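Local coordinates for protein putative isohexenylglutaconyl-CoA hydratase (Pseudomonas aeruginosa, PDB 4ZU2) that probably hydrates isohexenylglutaconyl-CoA in the breakdown of citronellate and related acyclic terpenes, as a trimeric member of the crotonase family, at residues C122-A127 against V154-L159; R175-L178 against L182-F185; Q99-L104 against A214-L219. One frame throughout, in Å; residues are numbered along the deposited sequence.

Interaction 1 (C122-A127 against V154-L159); sequences CVSDVA and VRRIGL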
ATOM      1  N   CYS A 122       7.262 -12.543  -4.151  1.00 15.80           N
ATOM      2  CA  CYS A 122       6.669 -11.225  -4.230  1.00 21.22           C
ATOM      3  C   CYS A 122       5.819 -11.050  -5.460  1.00 21.53           C
ATOM      4  O   CYS A 122       5.116 -10.065  -5.563  1.00 26.69           O
ATOM      5  CB  CYS A 122       7.766 -10.161  -4.241  1.00 19.16           C
ATOM      6  SG  CYS A 122       8.527  -9.758  -2.686  1.00 18.57           S
ATOM      7  N   VAL A 123       5.900 -11.984  -6.405  1.00 23.10           N
ATOM      8  CA  VAL A 123       5.128 -11.871  -7.642  1.00 25.06           C
ATOM      9  C   VAL A 123       4.067 -12.964  -7.805  1.00 17.68           C
ATOM     10  O   VAL A 123       3.505 -13.160  -8.895  1.00 15.93           O
ATOM     11  CB  VAL A 123       6.038 -11.801  -8.897  1.00 21.50           C
ATOM     12  CG1 VAL A 123       7.087 -10.706  -8.713  1.00 16.55           C
ATOM     13  CG2 VAL A 123       6.684 -13.119  -9.188  1.00 20.47           C
ATOM     14  N   SER A 124       3.793 -13.672  -6.723  1.00 12.57           N
ATOM     15  CA  SER A 124       2.715 -14.654  -6.733  1.00 15.33           C
ATOM     16  C   SER A 124       1.335 -13.965  -6.511  1.00 13.89           C
ATOM     17  O   SER A 124       1.243 -12.931  -5.824  1.00 14.03           O
ATOM     18  CB  SER A 124       2.973 -15.719  -5.656  1.00 14.23           C
ATOM     19  OG  SER A 124       3.017 -15.135  -4.368  1.00 14.92           O
ATOM     20  N   ASP A 125       0.280 -14.535  -7.082  1.00 18.19           N
ATOM     21  CA  ASP A 125      -1.101 -14.147  -6.724  1.00 17.52           C
ATOM     22  C   ASP A 125      -1.496 -14.665  -5.323  1.00 25.85           C
ATOM     23  O   ASP A 125      -2.212 -14.009  -4.598  1.00 25.41           O
ATOM     24  CB  ASP A 125      -2.110 -14.655  -7.745  1.00 21.36           C
ATOM     25  CG  ASP A 125      -1.827 -14.167  -9.142  1.00 20.73           C
ATOM     26  OD1 ASP A 125      -1.668 -12.941  -9.306  1.00 22.19           O
ATOM     27  OD2 ASP A 125      -1.765 -15.005 -10.060  1.00 20.78           O
ATOM     28  N   VAL A 126      -0.987 -15.826  -4.956  1.00 26.39           N
ATOM     29  CA  VAL A 126      -1.200 -16.404  -3.641  1.00 24.68           C
ATOM     30  C   VAL A 126       0.097 -17.079  -3.121  1.00 15.77           C
ATOM     31  O   VAL A 126       0.685 -17.958  -3.764  1.00 17.31           O
ATOM     32  CB  VAL A 126      -2.403 -17.410  -3.669  1.00 35.00           C
ATOM     33  CG1 VAL A 126      -2.797 -17.873  -2.241  1.00 40.04           C
ATOM     34  CG2 VAL A 126      -3.595 -16.779  -4.339  1.00 32.02           C
ATOM     35  N   ALA A 127       0.564 -16.603  -1.982  1.00 16.13           N
ATOM     36  CA  ALA A 127       1.698 -17.200  -1.259  1.00 22.05           C
ATOM     37  C   ALA A 127       1.219 -17.826   0.067  1.00 27.28           C
ATOM     38  O   ALA A 127       0.515 -17.179   0.881  1.00 31.07           O
ATOM     39  CB  ALA A 127       2.709 -16.176  -0.972  1.00 15.29           C
ATOM     40  N   VAL A 154       8.365  -3.319  -3.112  1.00 17.50           N
ATOM     41  CA  VAL A 154       7.600  -2.108  -2.790  1.00 19.74           C
ATOM     42  C   VAL A 154       6.144  -2.335  -3.232  1.00 21.55           C
ATOM     43  O   VAL A 154       5.214  -2.061  -2.489  1.00 15.39           O
ATOM     44  CB  VAL A 154       8.198  -0.877  -3.498  1.00 18.61           C
ATOM     45  CG1 VAL A 154       7.317   0.365  -3.282  1.00 20.44           C
ATOM     46  CG2 VAL A 154       9.624  -0.676  -3.050  1.00 11.21           C
ATOM     47  N   ARG A 155       5.950  -2.915  -4.418  1.00 26.45           N
ATOM     48  CA  ARG A 155       4.601  -3.294  -4.860  1.00 21.35           C
ATOM     49  C   ARG A 155       3.978  -4.329  -3.905  1.00 22.74           C
ATOM     50  O   ARG A 155       2.780  -4.298  -3.649  1.00 15.32           O
ATOM     51  CB  ARG A 155       4.624  -3.809  -6.303  1.00 29.10           C
ATOM     52  CG  ARG A 155       4.611  -2.679  -7.312  1.00 29.81           C
ATOM     53  CD  ARG A 155       5.207  -2.994  -8.665  1.00 36.36           C
ATOM     54  NE  ARG A 155       5.748  -1.730  -9.179  1.00 35.27           N
ATOM     55  CZ  ARG A 155       5.502  -1.210 -10.367  1.00 32.99           C
ATOM     56  NH1 ARG A 155       4.751  -1.856 -11.258  1.00 37.78           N
ATOM     57  NH2 ARG A 155       6.029  -0.030 -10.678  1.00 35.15           N
ATOM     58  N   ARG A 156       4.803  -5.197  -3.334  1.00 18.73           N
ATOM     59  CA  ARG A 156       4.306  -6.317  -2.565  1.00 16.87           C
ATOM     60  C   ARG A 156       3.711  -5.879  -1.211  1.00 21.64           C
ATOM     61  O   ARG A 156       2.562  -6.167  -0.928  1.00 22.98           O
ATOM     62  CB  ARG A 156       5.399  -7.362  -2.347  1.00 19.11           C
ATOM     63  CG  ARG A 156       4.863  -8.630  -1.679  1.00 18.02           C
ATOM     64  CD  ARG A 156       3.951  -9.375  -2.595  1.00 16.20           C
ATOM     65  NE  ARG A 156       3.606 -10.688  -2.087  1.00 21.17           N
ATOM     66  CZ  ARG A 156       3.004 -11.621  -2.800  1.00 20.73           C
ATOM     67  NH1 ARG A 156       2.661 -11.376  -4.048  1.00 20.92           N
ATOM     68  NH2 ARG A 156       2.699 -12.784  -2.251  1.00 21.60           N
ATOM     69  N   ILE A 157       4.477  -5.120  -0.445  1.00 25.43           N
ATOM     70  CA  ILE A 157       4.170  -4.808   0.942  1.00 26.42           C
ATOM     71  C   ILE A 157       4.224  -3.313   1.252  1.00 23.57           C
ATOM     72  O   ILE A 157       3.964  -2.918   2.384  1.00 20.35           O
ATOM     73  CB  ILE A 157       5.196  -5.526   1.882  1.00 17.67           C
ATOM     74  CG1 ILE A 157       6.608  -5.018   1.628  1.00 18.21           C
ATOM     75  CG2 ILE A 157       5.157  -7.032   1.695  1.00 14.50           C
ATOM     76  CD1 ILE A 157       7.668  -5.730   2.452  1.00 24.65           C
ATOM     77  N   GLY A 158       4.626  -2.501   0.268  1.00 25.40           N
ATOM     78  CA  GLY A 158       4.710  -1.058   0.405  1.00 22.40           C
ATOM     79  C   GLY A 158       6.101  -0.545   0.756  1.00 24.47           C
ATOM     80  O   GLY A 158       6.908  -1.263   1.346  1.00 25.46           O
ATOM     81  N   LEU A 159       6.389   0.710   0.387  1.00 23.11           N
ATOM     82  CA  LEU A 159       7.677   1.320   0.684  1.00 22.44           C
ATOM     83  C   LEU A 159       8.074   1.189   2.165  1.00 21.53           C
ATOM     84  O   LEU A 159       9.255   1.021   2.510  1.00 15.37           O
ATOM     85  CB  LEU A 159       7.654   2.784   0.300  1.00 18.33           C
ATOM     86  CG  LEU A 159       8.922   3.601   0.585  1.00 19.82           C
ATOM     87  CD1 LEU A 159      10.082   3.170  -0.346  1.00 16.88           C
ATOM     88  CD2 LEU A 159       8.655   5.078   0.386  1.00 20.35           C
TER
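Arg156, on the last turn of helix 149-157, reaches across Cys122 to Ser124 in the loop that leads helix 116-121 into strand 126-130, one of the parallel strands of the crotonase-fold sheet. Its CG stands anti to the backbone N (chi1 -173°), the chain bends once at chi2 (68°), and the remainder runs straight into the loop. Along the way the aliphatic part rubs against Cys122: SG lies 4.0 Å from Arg156 CB, and Arg156 CD comes 3.3 Å from Cys122 O. The guanidinium then turns one face to Cys122 CA, which lies 3.5 Å from its plane, offset toward the rim. At the edge of the same group is the methyl of Ala127, with CB 3.6 Å from Arg156 NH2. The hydroxyl of Ser124 bonds back to Ala121 O. Bonds from NE to Leu182 O and from NH1 to Ser124 O hold the guanidinium at two nitrogens from two loops and restrict its rotation. Arg163 of the second subunit packs against Arg156 as well. The bond from Arg156 NH1 to Ser124 O, 2.8 Å and 163° at the hydrogen, runs in both the guanidinium and carbonyl planes and uses a lone pair.

Interaction 2 (R175-L178 against L182-F185); sequences REAL and LVHF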
ATOM      1  N   ARG A 175       5.236 -16.145  10.212  1.00 32.47           N
ATOM      2  CA  ARG A 175       4.117 -15.519  10.907  1.00 30.03           C
ATOM      3  C   ARG A 175       4.282 -14.025  10.659  1.00 24.58           C
ATOM      4  O   ARG A 175       3.325 -13.336  10.402  1.00 25.61           O
ATOM      5  CB  ARG A 175       4.085 -15.826  12.424  1.00 31.22           C
ATOM      6  CG  ARG A 175       4.006 -17.325  12.874  1.00 76.56           C
ATOM      7  CD  ARG A 175       2.585 -17.970  12.769  1.00 56.13           C
ATOM      8  NE  ARG A 175       2.383 -19.047  13.750  1.00 50.57           N
ATOM      9  CZ  ARG A 175       1.723 -20.200  13.549  1.00 36.93           C
ATOM     10  NH1 ARG A 175       1.161 -20.510  12.391  1.00 18.09           N
ATOM     11  NH2 ARG A 175       1.657 -21.085  14.549  1.00 44.05           N
ATOM     12  N   GLU A 176       5.519 -13.555  10.707  1.00 23.53           N
ATOM     13  CA  GLU A 176       5.835 -12.182  10.388  1.00 28.49           C
ATOM     14  C   GLU A 176       5.514 -11.846   8.930  1.00 27.94           C
ATOM     15  O   GLU A 176       5.188 -10.689   8.628  1.00 30.68           O
ATOM     16  CB  GLU A 176       7.310 -11.907  10.666  1.00 32.78           C
ATOM     17  CG  GLU A 176       7.805 -10.574  10.141  1.00 35.57           C
ATOM     18  CD  GLU A 176       8.190  -9.597  11.194  1.00 38.10           C
ATOM     19  OE1 GLU A 176       7.336  -8.769  11.550  1.00 45.11           O
ATOM     20  OE2 GLU A 176       9.346  -9.620  11.641  1.00 35.86           O
ATOM     21  N   ALA A 177       5.592 -12.826   8.028  1.00 22.85           N
ATOM     22  CA  ALA A 177       5.460 -12.510   6.609  1.00 22.24           C
ATOM     23  C   ALA A 177       4.007 -12.359   6.242  1.00 29.01           C
ATOM     24  O   ALA A 177       3.678 -11.666   5.303  1.00 30.11           O
ATOM     25  CB  ALA A 177       6.114 -13.527   5.746  1.00 12.53           C
ATOM     26  N   LEU A 178       3.152 -13.033   7.000  1.00 32.60           N
ATOM     27  CA  LEU A 178       1.718 -12.834   6.963  1.00 32.84           C
ATOM     28  C   LEU A 178       1.332 -11.463   7.531  1.00 34.47           C
ATOM     29  O   LEU A 178       0.450 -10.771   7.009  1.00 34.20           O
ATOM     30  CB  LEU A 178       1.070 -13.944   7.783  1.00 33.80           C
ATOM     31  CG  LEU A 178      -0.411 -14.289   7.626  1.00 33.72           C
ATOM     32  CD1 LEU A 178      -1.142 -13.916   8.893  1.00 32.81           C
ATOM     33  CD2 LEU A 178      -1.029 -13.639   6.399  1.00 29.08           C
ATOM     34  N   LEU A 182       3.239  -9.972   3.151  1.00 27.19           N
ATOM     35  CA  LEU A 182       4.170 -10.526   2.164  1.00 25.75           C
ATOM     36  C   LEU A 182       3.611 -11.803   1.576  1.00 22.60           C
ATOM     37  O   LEU A 182       3.787 -12.122   0.387  1.00 19.59           O
ATOM     38  CB  LEU A 182       5.527 -10.805   2.832  1.00 21.65           C
ATOM     39  CG  LEU A 182       6.582 -11.386   1.898  1.00 26.98           C
ATOM     40  CD1 LEU A 182       6.602 -10.674   0.554  1.00 27.99           C
ATOM     41  CD2 LEU A 182       7.975 -11.289   2.563  1.00 44.92           C
ATOM     42  N   VAL A 183       2.940 -12.556   2.439  1.00 24.47           N
ATOM     43  CA  VAL A 183       2.256 -13.775   2.031  1.00 20.20           C
ATOM     44  C   VAL A 183       0.813 -13.692   2.553  1.00 17.90           C
ATOM     45  O   VAL A 183       0.495 -12.851   3.425  1.00 17.94           O
ATOM     46  CB  VAL A 183       2.992 -15.022   2.584  1.00 28.53           C
ATOM     47  CG1 VAL A 183       4.473 -15.016   2.138  1.00 23.27           C
ATOM     48  CG2 VAL A 183       2.868 -15.096   4.138  1.00 29.08           C
ATOM     49  N   HIS A 184      -0.046 -14.547   2.008  1.00 23.48           N
ATOM     50  CA  HIS A 184      -1.489 -14.514   2.266  1.00 21.74           C
ATOM     51  C   HIS A 184      -1.951 -15.488   3.354  1.00 25.80           C
ATOM     52  O   HIS A 184      -2.987 -15.270   3.950  1.00 26.10           O
ATOM     53  CB  HIS A 184      -2.242 -14.848   0.982  1.00 29.19           C
ATOM     54  CG  HIS A 184      -2.055 -13.859  -0.128  1.00 32.05           C
ATOM     55  ND1 HIS A 184      -1.112 -14.022  -1.112  1.00 24.94           N
ATOM     56  CD2 HIS A 184      -2.718 -12.709  -0.417  1.00 33.74           C
ATOM     57  CE1 HIS A 184      -1.186 -13.006  -1.959  1.00 33.25           C
ATOM     58  NE2 HIS A 184      -2.155 -12.205  -1.566  1.00 34.71           N
ATOM     59  N   PHE A 185      -1.203 -16.573   3.571  1.00 25.85           N
ATOM     60  CA  PHE A 185      -1.476 -17.547   4.622  1.00 25.84           C
ATOM     61  C   PHE A 185      -0.161 -18.058   5.251  1.00 36.66           C
ATOM     62  O   PHE A 185       0.848 -18.270   4.548  1.00 27.57           O
ATOM     63  CB  PHE A 185      -2.176 -18.778   4.028  1.00 29.87           C
ATOM     64  CG  PHE A 185      -3.417 -18.467   3.205  1.00 33.95           C
ATOM     65  CD1 PHE A 185      -4.615 -18.103   3.824  1.00 36.28           C
ATOM     66  CD2 PHE A 185      -3.396 -18.588   1.823  1.00 28.97           C
ATOM     67  CE1 PHE A 185      -5.756 -17.836   3.065  1.00 35.34           C
ATOM     68  CE2 PHE A 185      -4.519 -18.331   1.071  1.00 29.97           C
ATOM     69  CZ  PHE A 185      -5.706 -17.951   1.690  1.00 31.55           C
TER
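Ala177 O, in helix 174-179, takes two backbone N-H groups from the loop that follows. Leu182 N approaches at 2.8 Å from Ala177 O, nearly along the C=O axis, whereas Val183 N, 3.1 Å from the same oxygen, comes from well above the carbonyl plane. The donors are thus residues five and six positions on, just past the end of the helix. Side chains close in round this doubly used oxygen. Leu182 holds CG anti to its own N (chi1 180°), which carries the isopropyl end away from Ala177 and leaves CB as the touching atom, 3.2 Å from Ala177 O and also against the methyl of Ala177. Val183 sets its two methyls differently: CG1 lies anti to the carbonyl carbon, while CG2 sits between N and C and presses on the helix backbone, 3.5 Å from Leu178 N and 3.9 Å from Ala177 CB. Leu178 bends its end toward the loop, with CD2 as the touching atom. With chi1 at -162° and an unusual chi2 of -112°, it lays CD2 against two successive peptide oxygens, 3.4 Å from Val183 O and 3.5 Å from His184 O. The imidazole of His184 points elsewhere: ND1 is bonded to Ala127 N and NE2 to Thr160 O of the second subunit, a pairing consistent with a proton on NE2. Ala177 and Leu182 both rest on Phe135 of strand 134-136. Val183 leans on Ala127 as the loop enters strand 185-187, the outermost strand beside 126-130, and Phe185 packs against Val126 and Ile128 of strand 126-130 and against Arg196 and Thr200 of helix 190-205.

Interaction 3 (Q99-L104 against A214-L219); sequences QAAPQL and ATKALL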
ATOM      1  N   GLN A  99       5.053 -12.420 -12.662  1.00 22.19           N
ATOM      2  CA  GLN A  99       4.094 -11.411 -12.195  1.00 22.13           C
ATOM      3  C   GLN A  99       2.932 -11.251 -13.168  1.00 15.73           C
ATOM      4  O   GLN A  99       1.763 -11.140 -12.767  1.00 15.95           O
ATOM      5  CB  GLN A  99       4.786 -10.046 -12.019  1.00 22.94           C
ATOM      6  CG  GLN A  99       3.866  -8.867 -11.536  1.00 10.27           C
ATOM      7  CD  GLN A  99       3.771  -8.775 -10.034  1.00 21.26           C
ATOM      8  OE1 GLN A  99       3.659  -9.786  -9.349  1.00 22.54           O
ATOM      9  NE2 GLN A  99       3.895  -7.561  -9.504  1.00 20.90           N
ATOM     10  N   ALA A 100       3.254 -11.266 -14.446  1.00 14.96           N
ATOM     11  CA  ALA A 100       2.264 -10.965 -15.467  1.00 19.28           C
ATOM     12  C   ALA A 100       1.680 -12.212 -16.104  1.00 21.01           C
ATOM     13  O   ALA A 100       0.936 -12.109 -17.065  1.00 21.93           O
ATOM     14  CB  ALA A 100       2.875 -10.010 -16.541  1.00 11.45           C
ATOM     15  N   ALA A 101       1.981 -13.388 -15.556  1.00 20.09           N
ATOM     16  CA  ALA A 101       1.394 -14.633 -16.065  1.00 21.12           C
ATOM     17  C   ALA A 101      -0.151 -14.646 -16.017  1.00 18.20           C
ATOM     18  O   ALA A 101      -0.721 -14.337 -14.979  1.00 23.04           O
ATOM     19  CB  ALA A 101       1.930 -15.850 -15.272  1.00 18.52           C
ATOM     20  N   PRO A 102      -0.818 -15.041 -17.132  1.00 20.86           N
ATOM     21  CA  PRO A 102      -2.290 -15.139 -17.223  1.00 23.45           C
ATOM     22  C   PRO A 102      -2.937 -16.091 -16.202  1.00 22.73           C
ATOM     23  O   PRO A 102      -4.078 -15.867 -15.751  1.00 17.77           O
ATOM     24  CB  PRO A 102      -2.511 -15.646 -18.652  1.00 25.10           C
ATOM     25  CG  PRO A 102      -1.298 -15.099 -19.417  1.00 22.06           C
ATOM     26  CD  PRO A 102      -0.181 -15.216 -18.464  1.00 19.09           C
ATOM     27  N   GLN A 103      -2.176 -17.117 -15.842  1.00 19.97           N
ATOM     28  CA  GLN A 103      -2.498 -18.061 -14.773  1.00 23.43           C
ATOM     29  C   GLN A 103      -2.479 -17.450 -13.391  1.00 21.74           C
ATOM     30  O   GLN A 103      -1.728 -16.493 -13.136  1.00 21.81           O
ATOM     31  CB  GLN A 103      -1.399 -19.160 -14.725  1.00 20.56           C
ATOM     32  CG  GLN A 103      -1.361 -20.133 -15.891  1.00 20.61           C
ATOM     33  CD  GLN A 103      -0.662 -19.598 -17.107  1.00 25.61           C
ATOM     34  OE1 GLN A 103       0.205 -18.720 -17.020  1.00 20.54           O
ATOM     35  NE2 GLN A 103      -1.034 -20.138 -18.271  1.00 30.56           N
ATOM     36  N   LEU A 104      -3.240 -18.068 -12.484  1.00 23.01           N
ATOM     37  CA  LEU A 104      -3.018 -17.911 -11.043  1.00 22.18           C
ATOM     38  C   LEU A 104      -1.666 -18.596 -10.661  1.00 22.16           C
ATOM     39  O   LEU A 104      -1.418 -19.741 -11.020  1.00 16.57           O
ATOM     40  CB  LEU A 104      -4.160 -18.544 -10.248  1.00 20.79           C
ATOM     41  CG  LEU A 104      -4.228 -18.218  -8.758  1.00 17.07           C
ATOM     42  CD1 LEU A 104      -4.866 -16.868  -8.498  1.00 12.51           C
ATOM     43  CD2 LEU A 104      -4.985 -19.315  -7.956  1.00 18.48           C
ATOM     44  N   ALA A 214      -7.749 -11.500 -18.155  1.00 26.99           N
ATOM     45  CA  ALA A 214      -8.110 -10.098 -18.367  1.00 17.89           C
ATOM     46  C   ALA A 214      -8.108  -9.305 -17.065  1.00 21.47           C
ATOM     47  O   ALA A 214      -7.592  -8.179 -16.995  1.00 18.42           O
ATOM     48  CB  ALA A 214      -9.461 -10.034 -18.955  1.00 18.46           C
ATOM     49  N   THR A 215      -8.686  -9.913 -16.025  1.00 20.83           N
ATOM     50  CA  THR A 215      -8.773  -9.266 -14.744  1.00 18.34           C
ATOM     51  C   THR A 215      -7.400  -8.968 -14.123  1.00 15.76           C
ATOM     52  O   THR A 215      -7.218  -7.912 -13.495  1.00 17.56           O
ATOM     53  CB  THR A 215      -9.603 -10.088 -13.721  1.00 18.85           C
ATOM     54  OG1 THR A 215     -10.949 -10.234 -14.170  1.00 22.50           O
ATOM     55  CG2 THR A 215      -9.640  -9.361 -12.375  1.00 14.50           C
ATOM     56  N   LYS A 216      -6.486  -9.921 -14.228  1.00 18.02           N
ATOM     57  CA  LYS A 216      -5.139  -9.806 -13.658  1.00 21.31           C
ATOM     58  C   LYS A 216      -4.330  -8.674 -14.373  1.00 20.70           C
ATOM     59  O   LYS A 216      -3.653  -7.866 -13.735  1.00 19.03           O
ATOM     60  CB  LYS A 216      -4.437 -11.158 -13.764  1.00 17.14           C
ATOM     61  CG  LYS A 216      -3.050 -11.169 -13.243  1.00 26.76           C
ATOM     62  CD  LYS A 216      -2.488 -12.571 -13.201  1.00 27.11           C
ATOM     63  CE  LYS A 216      -1.179 -12.600 -12.435  1.00 27.75           C
ATOM     64  NZ  LYS A 216      -0.597 -13.981 -12.340  1.00 23.19           N
ATOM     65  N   ALA A 217      -4.457  -8.575 -15.684  1.00 18.27           N
ATOM     66  CA  ALA A 217      -3.828  -7.462 -16.412  1.00 20.45           C
ATOM     67  C   ALA A 217      -4.300  -6.082 -15.968  1.00 18.64           C
ATOM     68  O   ALA A 217      -3.508  -5.166 -15.858  1.00 23.43           O
ATOM     69  CB  ALA A 217      -4.064  -7.611 -17.889  1.00 23.11           C
ATOM     70  N   LEU A 218      -5.607  -5.934 -15.727  1.00 19.81           N
ATOM     71  CA  LEU A 218      -6.180  -4.665 -15.287  1.00 12.97           C
ATOM     72  C   LEU A 218      -5.625  -4.260 -13.941  1.00 15.88           C
ATOM     73  O   LEU A 218      -5.362  -3.095 -13.704  1.00 22.70           O
ATOM     74  CB  LEU A 218      -7.723  -4.766 -15.143  1.00 18.08           C
ATOM     75  CG  LEU A 218      -8.527  -4.826 -16.429  1.00 27.99           C
ATOM     76  CD1 LEU A 218     -10.019  -5.116 -16.125  1.00 28.66           C
ATOM     77  CD2 LEU A 218      -8.338  -3.520 -17.218  1.00 23.65           C
ATOM     78  N   LEU A 219      -5.552  -5.217 -13.030  1.00 15.89           N
ATOM     79  CA  LEU A 219      -5.045  -4.958 -11.672  1.00 18.91           C
ATOM     80  C   LEU A 219      -3.595  -4.499 -11.726  1.00 17.46           C
ATOM     81  O   LEU A 219      -3.164  -3.609 -11.017  1.00 15.97           O
ATOM     82  CB  LEU A 219      -5.153  -6.244 -10.823  1.00 19.95           C
ATOM     83  CG  LEU A 219      -6.583  -6.751 -10.541  1.00 22.99           C
ATOM     84  CD1 LEU A 219      -6.594  -8.212 -10.099  1.00 24.32           C
ATOM     85  CD2 LEU A 219      -7.280  -5.857  -9.505  1.00 15.93           C
TER
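Lys216 NZ donates hydrogen bonds to two backbone carbonyls of the loop 99-104: Ala101 O at 2.7 Å and Gln103 O at 2.9 Å. The approach to Ala101 O lies in the carbonyl plane, with a C=O...N angle of 148°; the approach to Gln103 O is straighter, at 166°. A third partner, Asp125 OD2, forms a salt bridge with the same ammonium, so a buried charge is met by a carboxylate and two peptide oxygens, which probably favours its protonated state. The lysine chain is extended throughout, beginning with CG anti to the backbone N (chi1 179°), and so carries the ammonium as far as it can from helix 209-221. Its methylenes pass close over the carbonyls on the way: Lys216 CE lies 3.1 Å from Ala101 O and 3.3 Å from Gln99 O, the latter at the C-terminal end of helix 81-99. Nearly all of the contact on the helix side is thus one side chain, and the loop meets it mainly with backbone oxygens. The side chain of Gln103 turns to other partners, NE2 bonding to Val46 O and Val52 O. Gln99, the last residue of helix 81-99, has its OE1 bound by Arg163 of the second subunit and packs on Leu220 of helix 209-221. The lysine therefore pins helix 209-221, in the C-terminal part of the chain, onto the loop that closes a right-handed beta-alpha-beta crossover, in which helices 70-76 and 81-99 join the neighbouring parallel strands 54-59 and 104-109 of the crotonase core.

How the interactions relate
Segment 122-127 ties the set together. Interactions 1 and 2, with centres 10 Å apart, join at Arg156 NE and Leu182 O (2.9 Å) and at Ala127 O and His184 N (2.9 Å). Interaction 3, its centre 14 Å from that of interaction 1, joins it at Asp125 OD2 and Lys216 NZ (2.8 Å). Interactions 2 and 3 do not touch; their nearest atoms are about 8 Å apart. Along the chain the first two follow in series, both inside the loop closed by interaction 3, and all three border the second subunit. In crotonases the start of the helix corresponding to 116-121 usually contributes to the oxyanion hole; segment 122-127 follows its other end.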